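Local structure of metallopeptidase family protein (Thermus thermophilus, 2EJQ) at residues A[29-34]-A[69-74]. The protein is of unknown function but belongs to a zincin-like metallopeptidase family and probably acts as a metal-dependent peptidase. The protein carries 1 engineered substitution. Sequence-based numbering, arbitrary orientation.
Sequences HVFPEA and ALYYGS
Phe31 donates its backbone N-H to Leu70 O (N to O 2.9 Å) in an almost straight bond, while Leu70 N reaches back to His29 O at 2.8 Å. This exchange joins strands 29-31 and 69-71 in parallel, their axes inclined by 21°. A third bond, Tyr72 N to Phe31 O (2.8 Å), carries the pairing past the sheet: Tyr71 is the N-cap of helix 72-78, so one of that helix's first amides is taken up by the neighbouring strand.

The tight part follows, where residues 32-34 curl around the helix start. With no side chain at Gly73, the Glu33 carbonyl and Ala34 methyl lie directly on the helix backbone: Gly73 N makes a weak hydrogen bond to Glu33 O, and Ala34 CB is 3.3 Å from Gly73 C. Glu33 O also meets the Tyr71 ring edge and approaches Tyr71 CB to 3.3 Å. Ser74 is buried beside Ala34, its OG hydrogen-bonded to Lys35 N and Arg45 O.

Looser is the side of the partly exposed His29 and Phe31, which flank the buried Ala69. With CG beside its backbone N (chi1 -56°), Phe31 runs alongside the similarly turned Tyr71, and its CE1 edge touches Ala69 CB at 3.8 Å. The two rings meet obliquely, Phe31 CD1 to Tyr71 CE1 at 4.1 Å, and Glu48 holds the tyrosine hydroxyl. Pro32 and Glu33 are exposed, their CB atoms pointing away from residues 69-74, with Pro32 resting on Tyr3. On the other face, Val30 and Leu70 pack against helix 3-16, and Leu70 also touches Thr92 of helix 85-105, which carries an HExxH sequence. A small mixed sheet lying against such a helix is characteristic of the zincin-like metallopeptidase fold, here with a parallel edge strand fastened to the strand-helix junction at 71-72.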
ATOM      1  N   HIS A  29       0.895   2.837  -5.321  1.00 41.77           N
ATOM      2  CA  HIS A  29       1.971   2.411  -6.217  1.00 38.35           C
ATOM      3  C   HIS A  29       1.999   0.877  -6.272  1.00 40.88           C
ATOM      4  O   HIS A  29       1.930   0.213  -5.239  1.00 42.50           O
ATOM      5  CB  HIS A  29       3.338   2.899  -5.713  1.00 41.79           C
ATOM      6  CG  HIS A  29       3.580   4.364  -5.908  1.00 48.17           C
ATOM      7  ND1 HIS A  29       3.338   5.007  -7.101  1.00 47.57           N
ATOM      8  CD2 HIS A  29       4.084   5.304  -5.072  1.00 47.88           C
ATOM      9  CE1 HIS A  29       3.680   6.279  -6.993  1.00 44.62           C
ATOM     10  NE2 HIS A  29       4.137   6.484  -5.771  1.00 45.51           N
ATOM     11  N   VAL A  30       2.101   0.305  -7.463  1.00 39.91           N
ATOM     12  CA  VAL A  30       2.158  -1.147  -7.566  1.00 43.28           C
ATOM     13  C   VAL A  30       3.502  -1.571  -8.138  1.00 46.03           C
ATOM     14  O   VAL A  30       3.909  -1.103  -9.198  1.00 48.60           O
ATOM     15  CB  VAL A  30       1.037  -1.714  -8.461  1.00 43.89           C
ATOM     16  CG1 VAL A  30       1.178  -3.222  -8.573  1.00 39.70           C
ATOM     17  CG2 VAL A  30      -0.315  -1.359  -7.882  1.00 49.26           C
ATOM     18  N   PHE A  31       4.193  -2.449  -7.424  1.00 46.50           N
ATOM     19  CA  PHE A  31       5.493  -2.924  -7.867  1.00 48.47           C
ATOM     20  C   PHE A  31       5.434  -4.413  -8.158  1.00 55.18           C
ATOM     21  O   PHE A  31       4.700  -5.157  -7.494  1.00 55.01           O
ATOM     22  CB  PHE A  31       6.555  -2.636  -6.804  1.00 49.54           C
ATOM     23  CG  PHE A  31       6.641  -1.192  -6.423  1.00 53.25           C
ATOM     24  CD1 PHE A  31       5.815  -0.671  -5.430  1.00 49.34           C
ATOM     25  CD2 PHE A  31       7.502  -0.333  -7.101  1.00 54.40           C
ATOM     26  CE1 PHE A  31       5.844   0.681  -5.117  1.00 56.41           C
ATOM     27  CE2 PHE A  31       7.538   1.034  -6.796  1.00 53.96           C
ATOM     28  CZ  PHE A  31       6.706   1.540  -5.801  1.00 49.58           C
ATOM     29  N   PRO A  32       6.204  -4.870  -9.161  1.00 52.76           N
ATOM     30  CA  PRO A  32       6.243  -6.283  -9.553  1.00 50.50           C
ATOM     31  C   PRO A  32       7.005  -7.153  -8.560  1.00 49.85           C
ATOM     32  O   PRO A  32       6.753  -8.355  -8.444  1.00 51.53           O
ATOM     33  CB  PRO A  32       6.967  -6.257 -10.902  1.00 50.05           C
ATOM     34  CG  PRO A  32       6.879  -4.805 -11.360  1.00 53.44           C
ATOM     35  CD  PRO A  32       7.040  -4.062 -10.066  1.00 54.25           C
ATOM     36  N   GLU A  33       7.945  -6.547  -7.847  1.00 47.20           N
ATOM     37  CA  GLU A  33       8.768  -7.305  -6.920  1.00 49.24           C
ATOM     38  C   GLU A  33       8.062  -7.744  -5.645  1.00 51.16           C
ATOM     39  O   GLU A  33       7.003  -7.219  -5.278  1.00 42.59           O
ATOM     40  CB  GLU A  33      10.028  -6.515  -6.545  1.00 54.52           C
ATOM     41  CG  GLU A  33      10.896  -6.076  -7.718  1.00 63.92           C
ATOM     42  CD  GLU A  33      10.329  -4.862  -8.447  1.00 71.99           C
ATOM     43  OE1 GLU A  33       9.644  -4.039  -7.798  1.00 71.34           O
ATOM     44  OE2 GLU A  33      10.584  -4.722  -9.663  1.00 74.32           O
ATOM     45  N   ALA A  34       8.671  -8.726  -4.979  1.00 46.66           N
ATOM     46  CA  ALA A  34       8.166  -9.260  -3.720  1.00 47.47           C
ATOM     47  C   ALA A  34       8.954  -8.579  -2.614  1.00 50.99           C
ATOM     48  O   ALA A  34      10.032  -8.046  -2.858  1.00 46.27           O
ATOM     49  CB  ALA A  34       8.392 -10.757  -3.657  1.00 40.46           C
ATOM     50  N   ALA A  69       1.980   1.321  -1.056  1.00 40.51           N
ATOM     51  CA  ALA A  69       2.687   0.501  -2.031  1.00 33.18           C
ATOM     52  C   ALA A  69       2.168  -0.928  -1.945  1.00 41.06           C
ATOM     53  O   ALA A  69       1.896  -1.424  -0.852  1.00 39.99           O
ATOM     54  CB  ALA A  69       4.179   0.527  -1.753  1.00 37.43           C
ATOM     55  N   LEU A  70       2.015  -1.572  -3.100  1.00 40.16           N
ATOM     56  CA  LEU A  70       1.576  -2.960  -3.160  1.00 41.86           C
ATOM     57  C   LEU A  70       2.692  -3.746  -3.853  1.00 44.86           C
ATOM     58  O   LEU A  70       3.292  -3.267  -4.818  1.00 43.83           O
ATOM     59  CB  LEU A  70       0.259  -3.092  -3.935  1.00 44.43           C
ATOM     60  CG  LEU A  70      -1.036  -2.636  -3.236  1.00 50.33           C
ATOM     61  CD1 LEU A  70      -2.234  -2.913  -4.131  1.00 46.49           C
ATOM     62  CD2 LEU A  70      -1.204  -3.369  -1.929  1.00 52.52           C
ATOM     63  N   TYR A  71       2.985  -4.942  -3.349  1.00 39.26           N
ATOM     64  CA  TYR A  71       4.039  -5.766  -3.922  1.00 40.96           C
ATOM     65  C   TYR A  71       3.425  -7.000  -4.576  1.00 41.27           C
ATOM     66  O   TYR A  71       3.057  -7.955  -3.895  1.00 39.06           O
ATOM     67  CB  TYR A  71       5.014  -6.166  -2.818  1.00 39.20           C
ATOM     68  CG  TYR A  71       5.621  -4.962  -2.133  1.00 47.15           C
ATOM     69  CD1 TYR A  71       6.511  -4.133  -2.813  1.00 50.05           C
ATOM     70  CD2 TYR A  71       5.262  -4.616  -0.827  1.00 42.52           C
ATOM     71  CE1 TYR A  71       7.023  -2.994  -2.221  1.00 49.43           C
ATOM     72  CE2 TYR A  71       5.772  -3.476  -0.227  1.00 51.22           C
ATOM     73  CZ  TYR A  71       6.651  -2.667  -0.932  1.00 50.49           C
ATOM     74  OH  TYR A  71       7.144  -1.519  -0.360  1.00 47.54           O
ATOM     75  N   TYR A  72       3.312  -6.970  -5.901  1.00 39.59           N
ATOM     76  CA  TYR A  72       2.740  -8.086  -6.637  1.00 43.58           C
ATOM     77  C   TYR A  72       3.480  -9.395  -6.368  1.00 42.17           C
ATOM     78  O   TYR A  72       2.856 -10.444  -6.223  1.00 36.61           O
ATOM     79  CB  TYR A  72       2.739  -7.782  -8.134  1.00 45.91           C
ATOM     80  CG  TYR A  72       2.217  -8.916  -8.988  1.00 46.64           C
ATOM     81  CD1 TYR A  72       0.905  -9.364  -8.852  1.00 47.12           C
ATOM     82  CD2 TYR A  72       3.035  -9.538  -9.936  1.00 44.27           C
ATOM     83  CE1 TYR A  72       0.415 -10.398  -9.637  1.00 50.39           C
ATOM     84  CE2 TYR A  72       2.556 -10.579 -10.732  1.00 44.05           C
ATOM     85  CZ  TYR A  72       1.240 -11.003 -10.578  1.00 53.51           C
ATOM     86  OH  TYR A  72       0.726 -12.003 -11.376  1.00 49.51           O
ATOM     87  N   GLY A  73       4.804  -9.331  -6.281  1.00 41.75           N
ATOM     88  CA  GLY A  73       5.579 -10.534  -6.022  1.00 43.30           C
ATOM     89  C   GLY A  73       5.250 -11.191  -4.691  1.00 47.30           C
ATOM     90  O   GLY A  73       5.291 -12.418  -4.566  1.00 45.39           O
ATOM     91  N   SER A  74       4.940 -10.381  -3.678  1.00 45.84           N
ATOM     92  CA  SER A  74       4.595 -10.926  -2.373  1.00 45.19           C
ATOM     93  C   SER A  74       3.276 -11.681  -2.454  1.00 43.77           C
ATOM     94  O   SER A  74       3.119 -12.710  -1.808  1.00 41.59           O
ATOM     95  CB  SER A  74       4.490  -9.815  -1.331  1.00 44.60           C
ATOM     96  OG  SER A  74       5.756  -9.257  -1.066  1.00 42.74           O
TER